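Local coordinates for protein 2-phospho-L-lactate guanylyltransferase (PDB 2I5E) that probably catalyses the guanylyl transfer from GTP to (2S)-2-phospholactate that activates it for coenzyme F420 biosynthesis, and works as a homodimer, at residues P9-G14 / L54-Y59; E29-L34 / D191-K196; L92-D97 / T126-I131; L98-P103 / V179-H184; D115-P120 / E161-F166. One frame throughout, in Å; residues are numbered along the deposited sequence.

Interaction 1. Residues P9-G14 / L54-Y59; sequences PYKKAG and LSPSVY. With TRS (2-amino-2-hydroxymethyl-propane-1,3-diol), chain D.
Lys12 runs its aliphatic chain past the CD2-CE2 side of the Tyr59 ring, the two side chains crossing at about a right angle, with CG 3.7 Å from CE2. With CG opposite the backbone N (chi1 175°) and the chain extended, the methylenes pass the ring one after another and the ammonium is carried on to a salt bridge with Glu33. Ala13 sits at the ring edge, its backbone N near the ring plane and its CB 4.0 Å from Tyr59 CD2. Cut back to an alanine, Lys12 would probably leave this part of the Tyr59 ring without its packing and Glu33 without its charged mate. Further back, Lys11 crosses Pro56, CD against CG at 3.6 Å. Between the two backbones a water takes the N-H of Lys12 and donates to Ser55 OG and Tyr59 O. Where they are still close, Tyr10 N donates to Leu54 O at 3.0 Å; a Tris molecule, probably from the crystallisation liquor, sits beside this bond. The contact thus begins at the parallel pairing of strands 5-9 and 50-55 and opens into their C-terminal loops, with helix 25-45 behind Tyr10 and Lys12, and helix 76-86 against Pro9 and Leu54.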
# COMPACT_ATOMS: atom_id res chain seq x y z
N PRO A 9 12.46 -16.43 5.14
CA PRO A 9 13.56 -16.52 4.15
C PRO A 9 14.50 -15.32 4.31
O PRO A 9 14.06 -14.16 4.33
CB PRO A 9 12.80 -16.47 2.80
CG PRO A 9 11.40 -15.93 3.11
CD PRO A 9 11.11 -16.26 4.55
N TYR A 10 15.78 -15.56 4.51
CA TYR A 10 16.71 -14.46 4.82
C TYR A 10 18.13 -14.78 4.32
O TYR A 10 18.64 -15.88 4.53
CB TYR A 10 16.76 -14.23 6.33
CG TYR A 10 17.68 -13.14 6.78
CD1 TYR A 10 17.40 -11.78 6.44
CD2 TYR A 10 18.83 -13.42 7.55
CE1 TYR A 10 18.22 -10.76 6.83
CE2 TYR A 10 19.67 -12.38 7.96
CZ TYR A 10 19.33 -11.06 7.60
OH TYR A 10 20.11 -10.03 7.96
N LYS A 11 18.79 -13.82 3.69
CA LYS A 11 20.23 -13.92 3.38
C LYS A 11 20.81 -12.54 3.58
O LYS A 11 20.47 -11.61 2.83
CB LYS A 11 20.43 -14.47 1.93
CG LYS A 11 21.83 -14.31 1.23
CD LYS A 11 21.88 -15.22 -0.07
CE LYS A 11 23.05 -15.11 -1.10
NZ LYS A 11 24.32 -14.95 -0.43
N LYS A 12 21.66 -12.39 4.60
CA LYS A 12 22.28 -11.12 4.83
C LYS A 12 23.21 -10.66 3.68
O LYS A 12 23.23 -9.48 3.35
CB LYS A 12 23.00 -11.10 6.20
CG LYS A 12 23.78 -9.86 6.48
CD LYS A 12 24.12 -9.79 7.93
CE LYS A 12 25.27 -8.81 8.18
NZ LYS A 12 25.08 -8.40 9.57
N ALA A 13 23.96 -11.59 3.05
CA ALA A 13 25.00 -11.17 2.10
C ALA A 13 24.57 -10.65 0.74
O ALA A 13 23.86 -11.32 0.01
CB ALA A 13 26.01 -12.28 1.90
N GLY A 14 25.06 -9.45 0.39
CA GLY A 14 24.56 -8.75 -0.80
C GLY A 14 23.07 -8.43 -0.81
O GLY A 14 22.47 -8.26 -1.87
N LEU A 54 15.07 -19.19 7.40
CA LEU A 54 15.62 -20.13 6.44
C LEU A 54 16.61 -19.38 5.55
O LEU A 54 16.24 -18.48 4.76
CB LEU A 54 14.44 -20.74 5.67
CG LEU A 54 14.66 -21.82 4.62
CD1 LEU A 54 14.94 -23.14 5.37
CD2 LEU A 54 13.39 -21.88 3.85
N SER A 55 17.88 -19.71 5.72
CA SER A 55 19.02 -18.95 5.24
C SER A 55 20.04 -19.94 4.62
O SER A 55 20.16 -21.11 5.11
CB SER A 55 19.63 -18.28 6.44
OG SER A 55 20.88 -17.74 6.16
N PRO A 56 20.73 -19.53 3.54
CA PRO A 56 21.68 -20.46 2.85
C PRO A 56 23.04 -20.58 3.54
O PRO A 56 23.86 -21.46 3.20
CB PRO A 56 21.81 -19.85 1.45
CG PRO A 56 21.64 -18.34 1.64
CD PRO A 56 20.66 -18.21 2.88
N SER A 57 23.26 -19.69 4.52
CA SER A 57 24.43 -19.69 5.41
C SER A 57 24.13 -19.10 6.77
O SER A 57 23.20 -18.27 6.95
CB SER A 57 25.57 -18.84 4.80
OG SER A 57 25.70 -17.60 5.45
N VAL A 58 24.97 -19.46 7.73
CA VAL A 58 25.03 -18.88 9.04
C VAL A 58 25.38 -17.40 9.15
O VAL A 58 25.18 -16.77 10.16
CB VAL A 58 26.05 -19.65 9.87
CG1 VAL A 58 25.39 -20.69 10.69
CG2 VAL A 58 27.10 -20.25 9.00
N TYR A 59 25.93 -16.86 8.10
CA TYR A 59 26.38 -15.50 8.05
C TYR A 59 25.29 -14.53 8.52
O TYR A 59 24.22 -14.40 7.89
CB TYR A 59 26.79 -15.17 6.59
CG TYR A 59 27.31 -13.76 6.45
CD1 TYR A 59 28.55 -13.41 6.93
CD2 TYR A 59 26.53 -12.77 5.85
CE1 TYR A 59 29.03 -12.10 6.83
CE2 TYR A 59 27.01 -11.46 5.74
CZ TYR A 59 28.26 -11.14 6.23
OH TYR A 59 28.77 -9.86 6.11
C TRS D . 16.53 -19.91 1.18
C1 TRS D . 15.51 -19.01 1.83
C2 TRS D . 17.44 -20.51 2.23
C3 TRS D . 17.33 -19.07 0.18
N TRS D . 15.71 -20.93 0.52
O1 TRS D . 16.28 -17.97 2.33
O2 TRS D . 18.70 -20.35 1.67
O3 TRS D . 17.95 -19.78 -0.84
O HOH W 1 22.43 -14.96 5.96

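Interaction 2. Residues E29-L34 / D191-K196; sequences EEFVEL and DYIESK
Tyr192 is the main bump here, pushed from helix 188-194 into a hollow on helix 25-45 whose walls are Glu30, Phe31 and Leu34. A chi1 of 180° swings its ring away from its own backbone N and straight out at the other helix, where the backbone N of Phe31 lies over one ring face. At the root of the ring, Leu34 crosses at about a right angle and sets its CD1 3.5 Å from Tyr192 CB, with CG and CD1 of the ring only slightly farther. At the far end, the hydroxyl OH of Tyr192 rests 3.6 Å from Glu30 CB, so it meets the methylene of that residue, while the bent chain takes the carboxylate off past the CE1 side of the ring. Phe31 makes the third wall, its CD1 4.0 Å from Tyr192 CD2. The same phenylalanine is a bump in its turn: Ile193 places CD1 over one face of its ring, a CH-pi contact 4.1 Å from the centroid, and CG1 closes to 3.6 Å from Phe31 CE1. Leu181 and Leu178 of helix 175-184 also pack on Phe31. Were Tyr192 a serine, the hollow would probably stand partly empty and Leu34 CD1 lose what it packs on. No hydrogen bond joins the two segments, so their direct hold on each other rests on shape and apolar packing.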
# COMPACT_ATOMS: atom_id res chain seq x y z
N GLU A 29 23.61 -4.47 4.36
CA GLU A 29 23.62 -5.66 5.17
C GLU A 29 23.19 -5.27 6.57
O GLU A 29 22.44 -5.99 7.21
CB GLU A 29 25.03 -6.28 5.21
CG GLU A 29 25.52 -6.73 3.87
CD GLU A 29 26.59 -7.77 4.01
OE1 GLU A 29 26.82 -8.40 2.99
OE2 GLU A 29 27.15 -7.99 5.12
N GLU A 30 23.66 -4.15 7.08
CA GLU A 30 23.19 -3.73 8.44
C GLU A 30 21.67 -3.44 8.54
O GLU A 30 21.02 -3.88 9.47
CB GLU A 30 23.97 -2.52 8.93
CG GLU A 30 24.81 -2.89 10.13
CD GLU A 30 24.18 -2.57 11.46
OE1 GLU A 30 23.24 -3.31 11.92
OE2 GLU A 30 24.70 -1.56 12.07
N PHE A 31 21.14 -2.68 7.59
CA PHE A 31 19.75 -2.37 7.48
C PHE A 31 18.93 -3.67 7.55
O PHE A 31 18.18 -3.90 8.44
CB PHE A 31 19.53 -1.64 6.14
CG PHE A 31 18.15 -1.11 5.97
CD1 PHE A 31 17.51 -0.48 7.04
CD2 PHE A 31 17.49 -1.24 4.76
CE1 PHE A 31 16.27 -0.02 6.93
CE2 PHE A 31 16.20 -0.74 4.62
CZ PHE A 31 15.60 -0.11 5.69
N VAL A 32 19.13 -4.56 6.58
CA VAL A 32 18.45 -5.85 6.48
C VAL A 32 18.43 -6.62 7.84
O VAL A 32 17.41 -7.13 8.30
CB VAL A 32 19.23 -6.52 5.33
CG1 VAL A 32 19.92 -7.83 5.68
CG2 VAL A 32 18.52 -6.39 3.97
N GLU A 33 19.56 -6.67 8.50
CA GLU A 33 19.65 -7.30 9.84
C GLU A 33 18.71 -6.62 10.81
O GLU A 33 17.98 -7.26 11.56
CB GLU A 33 21.07 -7.20 10.39
CG GLU A 33 21.17 -7.84 11.80
CD GLU A 33 22.64 -8.03 12.24
OE1 GLU A 33 23.43 -8.60 11.46
OE2 GLU A 33 23.00 -7.60 13.38
N LEU A 34 18.72 -5.29 10.81
CA LEU A 34 17.72 -4.56 11.71
C LEU A 34 16.27 -4.91 11.33
O LEU A 34 15.43 -5.10 12.20
CB LEU A 34 17.94 -3.03 11.71
CG LEU A 34 19.32 -2.56 12.10
CD1 LEU A 34 19.45 -1.07 11.94
CD2 LEU A 34 19.66 -3.01 13.53
N ASP A 191 15.18 4.26 12.54
CA ASP A 191 16.23 5.22 13.14
C ASP A 191 17.49 5.14 12.37
O ASP A 191 18.17 6.13 12.28
CB ASP A 191 16.52 4.89 14.62
CG ASP A 191 15.28 4.88 15.44
OD1 ASP A 191 14.37 5.61 15.02
OD2 ASP A 191 15.18 4.15 16.43
N TYR A 192 17.79 3.97 11.81
CA TYR A 192 19.03 3.78 11.08
C TYR A 192 19.04 4.67 9.85
O TYR A 192 19.97 5.41 9.59
CB TYR A 192 19.20 2.25 10.71
CG TYR A 192 20.48 1.89 9.91
CD1 TYR A 192 21.71 1.66 10.57
CD2 TYR A 192 20.47 1.81 8.52
CE1 TYR A 192 22.92 1.37 9.89
CE2 TYR A 192 21.66 1.51 7.80
CZ TYR A 192 22.89 1.28 8.51
OH TYR A 192 24.06 0.93 7.82
N ILE A 193 17.96 4.58 9.08
CA ILE A 193 17.73 5.42 7.90
C ILE A 193 17.63 6.87 8.31
O ILE A 193 18.23 7.71 7.71
CB ILE A 193 16.39 4.98 7.16
CG1 ILE A 193 16.54 3.56 6.66
CG2 ILE A 193 16.08 5.97 5.97
CD1 ILE A 193 17.67 3.41 5.64
N GLU A 194 16.84 7.17 9.35
CA GLU A 194 16.68 8.60 9.80
C GLU A 194 18.01 9.26 10.16
O GLU A 194 18.16 10.44 9.98
CB GLU A 194 15.72 8.69 10.98
CG GLU A 194 15.01 10.03 10.90
CD GLU A 194 14.32 10.40 12.12
OE1 GLU A 194 13.96 9.46 12.87
OE2 GLU A 194 14.14 11.64 12.35
N SER A 195 19.00 8.45 10.57
CA SER A 195 20.35 8.89 10.89
C SER A 195 21.17 9.21 9.66
O SER A 195 22.23 9.79 9.78
CB SER A 195 21.05 7.82 11.81
OG SER A 195 21.54 6.70 11.06
N LYS A 196 20.70 8.85 8.48
CA LYS A 196 21.44 9.06 7.28
C LYS A 196 20.70 9.94 6.31
O LYS A 196 21.34 10.48 5.47
CB LYS A 196 21.82 7.71 6.58
CG LYS A 196 22.66 6.73 7.52
CD LYS A 196 22.81 5.29 6.88
CE LYS A 196 23.82 4.47 7.66
NZ LYS A 196 25.21 4.71 7.09

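Interaction 3. Residues L92-D97 / T126-I131; sequences LIVMAD and TNALFI
Two neighbouring antiparallel strands in the middle of the main sheet, 91-94 and 126-131, meet here. Ile93 and Leu129 form the hydrogen-bonded pair: Ile93 N gives to Leu129 O at 2.8 Å, and Leu129 N returns to Ile93 O at 2.9 Å. Leu92 with Phe130 and Val94 with Ala128 are the non-hydrogen-bonded pairs to either side. On their face, Leu92 crosses Phe130 at about a right angle, CD1 lying 3.9 Å from Phe130 CB, and helix 103-109 covers both residues. On the other face Ile93 CD1 meets Ile131 CD1 at 3.7 Å. This sheet, mixed and flanked by helices, is the core of the nucleotidyltransferase fold, in keeping with the GT-A clan. Strand 126-131 is kinked by a classic beta bulge, in which Asn127 and Ala128 both face Val119 of strand 116-120. At the bulge Met95, a selenomethionine, still reaches across, its N to Asn127 O at 3.1 Å and almost straight at the hydrogen (177°). Beyond the strand end, one water donates to both Asp97 OD1 and Asn127 OD1; Asp97 has Lys16 as a salt-bridge partner, and Asn127 ND2 is bound to Ala168 O and Asp171.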
# COMPACT_ATOMS: atom_id res chain seq x y z
N LEU A 92 2.98 -19.81 8.31
CA LEU A 92 3.08 -18.41 7.90
C LEU A 92 4.51 -18.24 7.40
O LEU A 92 5.48 -18.51 8.12
CB LEU A 92 2.88 -17.51 9.12
CG LEU A 92 2.95 -16.00 8.97
CD1 LEU A 92 1.82 -15.55 7.99
CD2 LEU A 92 2.80 -15.36 10.39
N ILE A 93 4.64 -17.92 6.12
CA ILE A 93 5.85 -17.48 5.47
C ILE A 93 5.88 -15.96 5.42
O ILE A 93 4.98 -15.35 4.88
CB ILE A 93 5.94 -18.02 4.02
CG1 ILE A 93 5.74 -19.55 4.02
CG2 ILE A 93 7.21 -17.49 3.33
CD1 ILE A 93 5.62 -20.15 2.52
N VAL A 94 6.84 -15.33 6.13
CA VAL A 94 6.86 -13.89 6.15
C VAL A 94 8.22 -13.36 5.66
O VAL A 94 9.22 -13.77 6.16
CB VAL A 94 6.65 -13.31 7.60
CG1 VAL A 94 6.23 -11.88 7.58
CG2 VAL A 94 5.74 -14.08 8.42
N MSE A 95 8.25 -12.40 4.74
CA MSE A 95 9.49 -11.79 4.33
C MSE A 95 10.17 -11.02 5.43
O MSE A 95 9.51 -10.47 6.25
CB MSE A 95 9.20 -10.91 3.15
CG MSE A 95 8.50 -11.80 1.99
SE MSE A 95 8.85 -13.81 2.05
CE MSE A 95 10.04 -13.15 1.04
N ALA A 96 11.50 -10.84 5.32
CA ALA A 96 12.29 -10.20 6.40
C ALA A 96 12.34 -8.65 6.23
O ALA A 96 13.08 -8.02 6.94
CB ALA A 96 13.67 -10.76 6.34
N ASP A 97 11.65 -8.09 5.20
CA ASP A 97 11.75 -6.72 4.84
C ASP A 97 10.48 -5.91 5.05
O ASP A 97 10.13 -5.02 4.24
CB ASP A 97 12.28 -6.58 3.39
CG ASP A 97 11.41 -7.25 2.37
OD1 ASP A 97 10.45 -7.92 2.76
OD2 ASP A 97 11.68 -7.07 1.16
N THR A 126 4.66 -11.00 -2.99
CA THR A 126 3.87 -11.64 -1.90
C THR A 126 4.69 -11.38 -0.68
O THR A 126 5.86 -11.73 -0.65
CB THR A 126 3.82 -13.13 -2.13
OG1 THR A 126 3.16 -13.41 -3.39
CG2 THR A 126 3.02 -13.85 -1.03
N ASN A 127 4.13 -10.68 0.28
CA ASN A 127 4.89 -10.26 1.46
C ASN A 127 4.70 -11.22 2.64
O ASN A 127 5.59 -11.35 3.47
CB ASN A 127 4.51 -8.81 1.87
CG ASN A 127 5.30 -7.75 1.06
OD1 ASN A 127 6.23 -8.09 0.32
ND2 ASN A 127 4.94 -6.51 1.21
N ALA A 128 3.55 -11.92 2.69
CA ALA A 128 3.25 -12.83 3.78
C ALA A 128 2.24 -13.80 3.18
O ALA A 128 1.43 -13.43 2.35
CB ALA A 128 2.58 -12.00 4.99
N LEU A 129 2.37 -15.07 3.57
CA LEU A 129 1.52 -16.12 3.08
C LEU A 129 1.22 -17.04 4.29
O LEU A 129 2.16 -17.56 4.91
CB LEU A 129 2.27 -16.89 2.00
CG LEU A 129 1.53 -17.78 0.98
CD1 LEU A 129 0.25 -17.08 0.39
CD2 LEU A 129 2.56 -18.11 -0.08
N PHE A 130 -0.07 -17.18 4.61
CA PHE A 130 -0.58 -18.11 5.60
C PHE A 130 -1.35 -19.24 4.89
O PHE A 130 -2.36 -19.01 4.24
CB PHE A 130 -1.41 -17.41 6.73
CG PHE A 130 -1.82 -18.36 7.87
CD1 PHE A 130 -0.88 -18.91 8.73
CD2 PHE A 130 -3.16 -18.78 7.99
CE1 PHE A 130 -1.24 -19.84 9.74
CE2 PHE A 130 -3.57 -19.68 8.98
CZ PHE A 130 -2.62 -20.20 9.85
N ILE A 131 -0.81 -20.45 5.02
CA ILE A 131 -1.28 -21.62 4.40
C ILE A 131 -1.74 -22.63 5.49
O ILE A 131 -0.90 -23.17 6.17
CB ILE A 131 -0.11 -22.23 3.58
CG1 ILE A 131 0.46 -21.15 2.56
CG2 ILE A 131 -0.51 -23.56 2.96
CD1 ILE A 131 2.03 -21.11 2.53
O HOH W 2 8.83 -8.84 0.73

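Interaction 4. Residues L98-P103 / V179-H184; sequences LPLLSP and VELLIH
Leu100 reaches from its turn toward helix 175-184, and the two methyls at its tip do the touching. CB points at the helix; a chi1 of -58° sets CG opposite the carbonyl carbon and holds the fork out in front of the last helical turn. One branch, CD1, comes to 3.9 Å from His184 CB. The other, CD2, lies 3.9 Å from His184 O and 4.0 Å from Leu181 CD1. Leu181 CD1 is shared, also lying 3.6 Å from Pro99 CG, and thus sits against two consecutive residues of the turn. Pro99 has Met35 and Gln38 of helix 25-45 on it as well, and Leu181 packs on Phe31 of the same helix. The second subunit also reaches helix 175-184: its Gly123 gives its N-H to Glu180, and its Phe146 meets the ring of His184. The 98-101 piece is a type I beta turn in the connection that follows strand 91-94, and Ser102 then N-caps helix 103-109. The arrangement is a strand-to-helix connection of an alpha/beta fold, packed by the two central residues of the turn, Pro99 and Leu100, against a helix that also borders the dimer interface.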
# COMPACT_ATOMS: atom_id res chain seq x y z
N LEU A 98 9.77 -6.26 6.14
CA LEU A 98 8.49 -5.71 6.43
C LEU A 98 8.57 -4.97 7.81
O LEU A 98 8.01 -5.43 8.75
CB LEU A 98 7.44 -6.86 6.46
CG LEU A 98 7.40 -7.81 5.18
CD1 LEU A 98 6.32 -8.82 5.29
CD2 LEU A 98 7.16 -7.07 3.91
N PRO A 99 9.26 -3.83 7.87
CA PRO A 99 9.38 -3.14 9.14
C PRO A 99 8.10 -2.42 9.68
O PRO A 99 8.12 -1.92 10.81
CB PRO A 99 10.55 -2.19 8.88
CG PRO A 99 10.29 -1.76 7.46
CD PRO A 99 9.99 -3.09 6.81
N LEU A 100 7.01 -2.43 8.91
CA LEU A 100 5.72 -1.79 9.29
C LEU A 100 4.71 -2.83 9.78
O LEU A 100 3.59 -2.51 10.14
CB LEU A 100 5.18 -0.95 8.11
CG LEU A 100 6.12 0.15 7.61
CD1 LEU A 100 5.43 1.05 6.60
CD2 LEU A 100 6.69 1.00 8.82
N LEU A 101 5.13 -4.07 9.77
CA LEU A 101 4.31 -5.18 10.12
C LEU A 101 4.32 -5.29 11.61
O LEU A 101 5.40 -5.19 12.25
CB LEU A 101 4.91 -6.43 9.51
CG LEU A 101 4.14 -7.68 9.77
CD1 LEU A 101 2.89 -7.71 8.86
CD2 LEU A 101 5.10 -8.88 9.56
N SER A 102 3.12 -5.45 12.16
CA SER A 102 2.79 -5.25 13.59
C SER A 102 2.35 -6.61 14.07
O SER A 102 2.05 -7.51 13.28
CB SER A 102 1.61 -4.31 13.75
OG SER A 102 0.42 -4.96 13.23
N PRO A 103 2.40 -6.84 15.39
CA PRO A 103 1.82 -8.08 15.84
C PRO A 103 0.34 -8.18 15.53
O PRO A 103 -0.14 -9.26 15.33
CB PRO A 103 2.05 -8.01 17.37
CG PRO A 103 3.32 -7.18 17.52
CD PRO A 103 3.15 -6.13 16.47
N VAL A 179 11.40 6.33 1.99
CA VAL A 179 10.41 7.38 2.21
C VAL A 179 9.25 6.84 3.06
O VAL A 179 8.91 7.50 4.05
CB VAL A 179 9.89 7.96 0.89
CG1 VAL A 179 9.00 9.21 1.17
CG2 VAL A 179 11.12 8.45 0.09
N GLU A 180 8.69 5.66 2.75
CA GLU A 180 7.53 5.17 3.45
C GLU A 180 7.96 4.80 4.85
O GLU A 180 7.22 4.91 5.76
CB GLU A 180 6.93 3.88 2.79
CG GLU A 180 6.52 3.99 1.33
CD GLU A 180 5.40 5.02 1.15
OE1 GLU A 180 4.65 5.35 2.10
OE2 GLU A 180 5.28 5.60 0.08
N LEU A 181 9.13 4.21 4.98
CA LEU A 181 9.66 3.85 6.29
C LEU A 181 9.83 5.12 7.22
O LEU A 181 9.48 5.10 8.41
CB LEU A 181 11.01 3.15 6.10
CG LEU A 181 11.61 2.56 7.39
CD1 LEU A 181 10.53 1.76 8.27
CD2 LEU A 181 12.78 1.69 7.00
N LEU A 182 10.44 6.16 6.66
CA LEU A 182 10.56 7.42 7.38
C LEU A 182 9.17 8.01 7.75
O LEU A 182 8.91 8.41 8.91
CB LEU A 182 11.47 8.39 6.63
CG LEU A 182 12.97 8.09 6.72
CD1 LEU A 182 13.81 9.21 5.96
CD2 LEU A 182 13.61 7.65 8.05
N ILE A 183 8.23 8.03 6.80
CA ILE A 183 6.92 8.56 7.16
C ILE A 183 6.17 7.71 8.21
O ILE A 183 5.63 8.28 9.13
CB ILE A 183 6.00 8.72 5.94
CG1 ILE A 183 6.68 9.66 4.92
CG2 ILE A 183 4.53 9.00 6.42
CD1 ILE A 183 6.38 11.07 4.95
N HIS A 184 6.12 6.36 8.05
CA HIS A 184 5.19 5.53 8.79
C HIS A 184 5.82 4.66 9.85
O HIS A 184 5.09 4.05 10.64
CB HIS A 184 4.38 4.59 7.84
CG HIS A 184 3.48 5.34 6.88
ND1 HIS A 184 3.79 5.54 5.55
CD2 HIS A 184 2.36 6.04 7.10
CE1 HIS A 184 2.87 6.31 4.98
NE2 HIS A 184 1.96 6.57 5.89

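Interaction 5. Residues D115-P120 / E161-F166; sequences DVCIVP and EIYDSF
The ring of Tyr163 has two neighbours from strand 116-120, both obliquely placed: Val119 CG2 and Cys117 SG. The sulfur lies 5.4 Å from the ring centroid and 59° off the normal, an oblique sulfur-aromatic contact. Closer in, SG and Val119 CG2 each stand 3.7 Å from Tyr163 CB, so the root of the tyrosine is wedged between them. The first torsion of Tyr163, -170°, sends the ring alongside Val119 and off toward helix 103-109, where the hydroxyl is hydrogen-bonded to Glu108. On the other face of the sheet Ile118 and Ile162 lie side by side, CG2 to CD1 at 4.1 Å, under Phe146 of helix 145-154. The strands run parallel, and three backbone bonds hold them: Glu161 N to Val116 O at 2.9 Å, Ile118 N to Glu161 O at 2.8 Å, and Tyr163 N to Ile118 O at 2.7 Å. Past the strand end, Asp164 and Ser165 each bond to the other's counterpart, Ser165 and Asp164 of the second subunit. The chemistry is therefore divided: the backbone polar groups facing each other are used in the parallel ladder, isoleucines pack on one face, the thiol of Cys117 lies on the other with Glu161, whose carboxylate is hydrogen-bonded to Thr112, and the polar side chains beyond the strand help join the dimer.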
# COMPACT_ATOMS: atom_id res chain seq x y z
N ASP A 115 -8.71 -20.78 3.68
CA ASP A 115 -7.64 -21.73 3.58
C ASP A 115 -6.26 -21.12 3.45
O ASP A 115 -5.27 -21.70 3.98
CB ASP A 115 -7.88 -22.59 2.37
CG ASP A 115 -9.08 -23.49 2.55
OD1 ASP A 115 -9.50 -23.77 3.70
OD2 ASP A 115 -9.62 -23.88 1.51
N VAL A 116 -6.16 -20.01 2.69
CA VAL A 116 -4.88 -19.24 2.62
C VAL A 116 -5.08 -17.78 2.85
O VAL A 116 -6.16 -17.24 2.57
CB VAL A 116 -3.88 -19.70 1.50
CG1 VAL A 116 -4.37 -20.92 0.65
CG2 VAL A 116 -3.17 -18.53 0.69
N CYS A 117 -4.15 -17.13 3.55
CA CYS A 117 -4.24 -15.66 3.54
C CYS A 117 -3.01 -15.12 2.88
O CYS A 117 -1.86 -15.55 3.14
CB CYS A 117 -4.41 -15.09 4.91
SG CYS A 117 -4.61 -13.33 4.97
N ILE A 118 -3.26 -14.18 1.98
CA ILE A 118 -2.20 -13.56 1.30
C ILE A 118 -2.16 -12.02 1.33
O ILE A 118 -3.20 -11.33 1.09
CB ILE A 118 -2.03 -14.19 -0.03
CG1 ILE A 118 -1.21 -13.31 -0.96
CG2 ILE A 118 -3.35 -14.65 -0.60
CD1 ILE A 118 -0.93 -14.01 -2.16
N VAL A 119 -0.97 -11.53 1.70
CA VAL A 119 -0.56 -10.14 1.72
C VAL A 119 0.31 -9.71 0.51
O VAL A 119 1.46 -10.21 0.34
CB VAL A 119 0.28 -9.87 3.00
CG1 VAL A 119 0.43 -8.37 3.27
CG2 VAL A 119 -0.41 -10.59 4.17
N PRO A 120 -0.23 -8.81 -0.35
CA PRO A 120 0.48 -8.36 -1.53
C PRO A 120 1.61 -7.48 -1.10
O PRO A 120 1.50 -6.82 -0.04
CB PRO A 120 -0.53 -7.53 -2.31
CG PRO A 120 -1.65 -7.15 -1.30
CD PRO A 120 -1.56 -8.15 -0.17
N GLU A 161 -8.08 -15.44 1.39
CA GLU A 161 -8.29 -14.10 1.74
C GLU A 161 -7.09 -13.26 1.28
O GLU A 161 -5.96 -13.61 1.57
CB GLU A 161 -8.31 -14.03 3.25
CG GLU A 161 -8.96 -12.78 3.68
CD GLU A 161 -8.82 -12.52 5.13
OE1 GLU A 161 -8.75 -13.47 5.93
OE2 GLU A 161 -8.70 -11.33 5.46
N ILE A 162 -7.36 -12.10 0.63
CA ILE A 162 -6.39 -11.01 0.37
C ILE A 162 -6.41 -10.11 1.58
O ILE A 162 -7.43 -9.46 1.84
CB ILE A 162 -6.76 -10.12 -0.86
CG1 ILE A 162 -6.92 -10.98 -2.14
CG2 ILE A 162 -5.69 -8.99 -1.08
CD1 ILE A 162 -5.76 -11.81 -2.41
N TYR A 163 -5.29 -10.04 2.30
CA TYR A 163 -5.20 -9.19 3.45
C TYR A 163 -4.84 -7.80 2.98
O TYR A 163 -3.76 -7.64 2.45
CB TYR A 163 -4.04 -9.69 4.37
CG TYR A 163 -4.03 -9.00 5.71
CD1 TYR A 163 -5.05 -9.19 6.60
CD2 TYR A 163 -3.00 -8.14 6.09
CE1 TYR A 163 -5.09 -8.54 7.83
CE2 TYR A 163 -3.01 -7.47 7.34
CZ TYR A 163 -4.04 -7.72 8.18
OH TYR A 163 -4.10 -7.11 9.38
N ASP A 164 -5.68 -6.79 3.20
CA ASP A 164 -5.53 -5.49 2.59
C ASP A 164 -4.98 -4.50 3.60
O ASP A 164 -5.71 -3.83 4.27
CB ASP A 164 -6.91 -5.00 2.09
CG ASP A 164 -6.86 -3.56 1.60
OD1 ASP A 164 -5.82 -3.14 1.04
OD2 ASP A 164 -7.84 -2.82 1.82
N SER A 165 -3.66 -4.38 3.67
CA SER A 165 -3.01 -3.57 4.65
C SER A 165 -1.90 -2.81 3.91
O SER A 165 -1.02 -3.44 3.36
CB SER A 165 -2.27 -4.51 5.63
OG SER A 165 -1.50 -3.73 6.51
N PHE A 166 -1.86 -1.49 4.06
CA PHE A 166 -0.81 -0.62 3.59
C PHE A 166 0.51 -0.99 4.33
O PHE A 166 1.58 -0.98 3.72
CB PHE A 166 -1.23 0.86 3.87
CG PHE A 166 -0.34 1.94 3.21
CD1 PHE A 166 -0.79 2.66 2.14
CD2 PHE A 166 0.92 2.23 3.70
CE1 PHE A 166 0.00 3.69 1.59
CE2 PHE A 166 1.75 3.19 3.13
CZ PHE A 166 1.29 3.93 2.10

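How the interactions relate
Interactions 1, 3 and 5 lie along one mixed sheet: interaction 1 pairs strands 5-9 and 50-55, interaction 3 strands 91-94 and 126-131, and interaction 5 strands 116-120 and 160-162 at the far edge. The centres of 3 and 5 are about 10 Å apart, those of 1 and 5 about 26 Å, on opposite sides of the chain's centre. With centres about 13 Å apart, interaction 2 packs helix 188-194 on helix 25-45, and interaction 4 packs helix 175-184 on the loop after strand 91-94. Helix 25-45 meets interaction 1 through the Lys12-Glu33 salt bridge. Interaction 2 spans most of the chain, with 3, 4 and 5 between its segments. Interactions 4 and 5 also border the dimer interface.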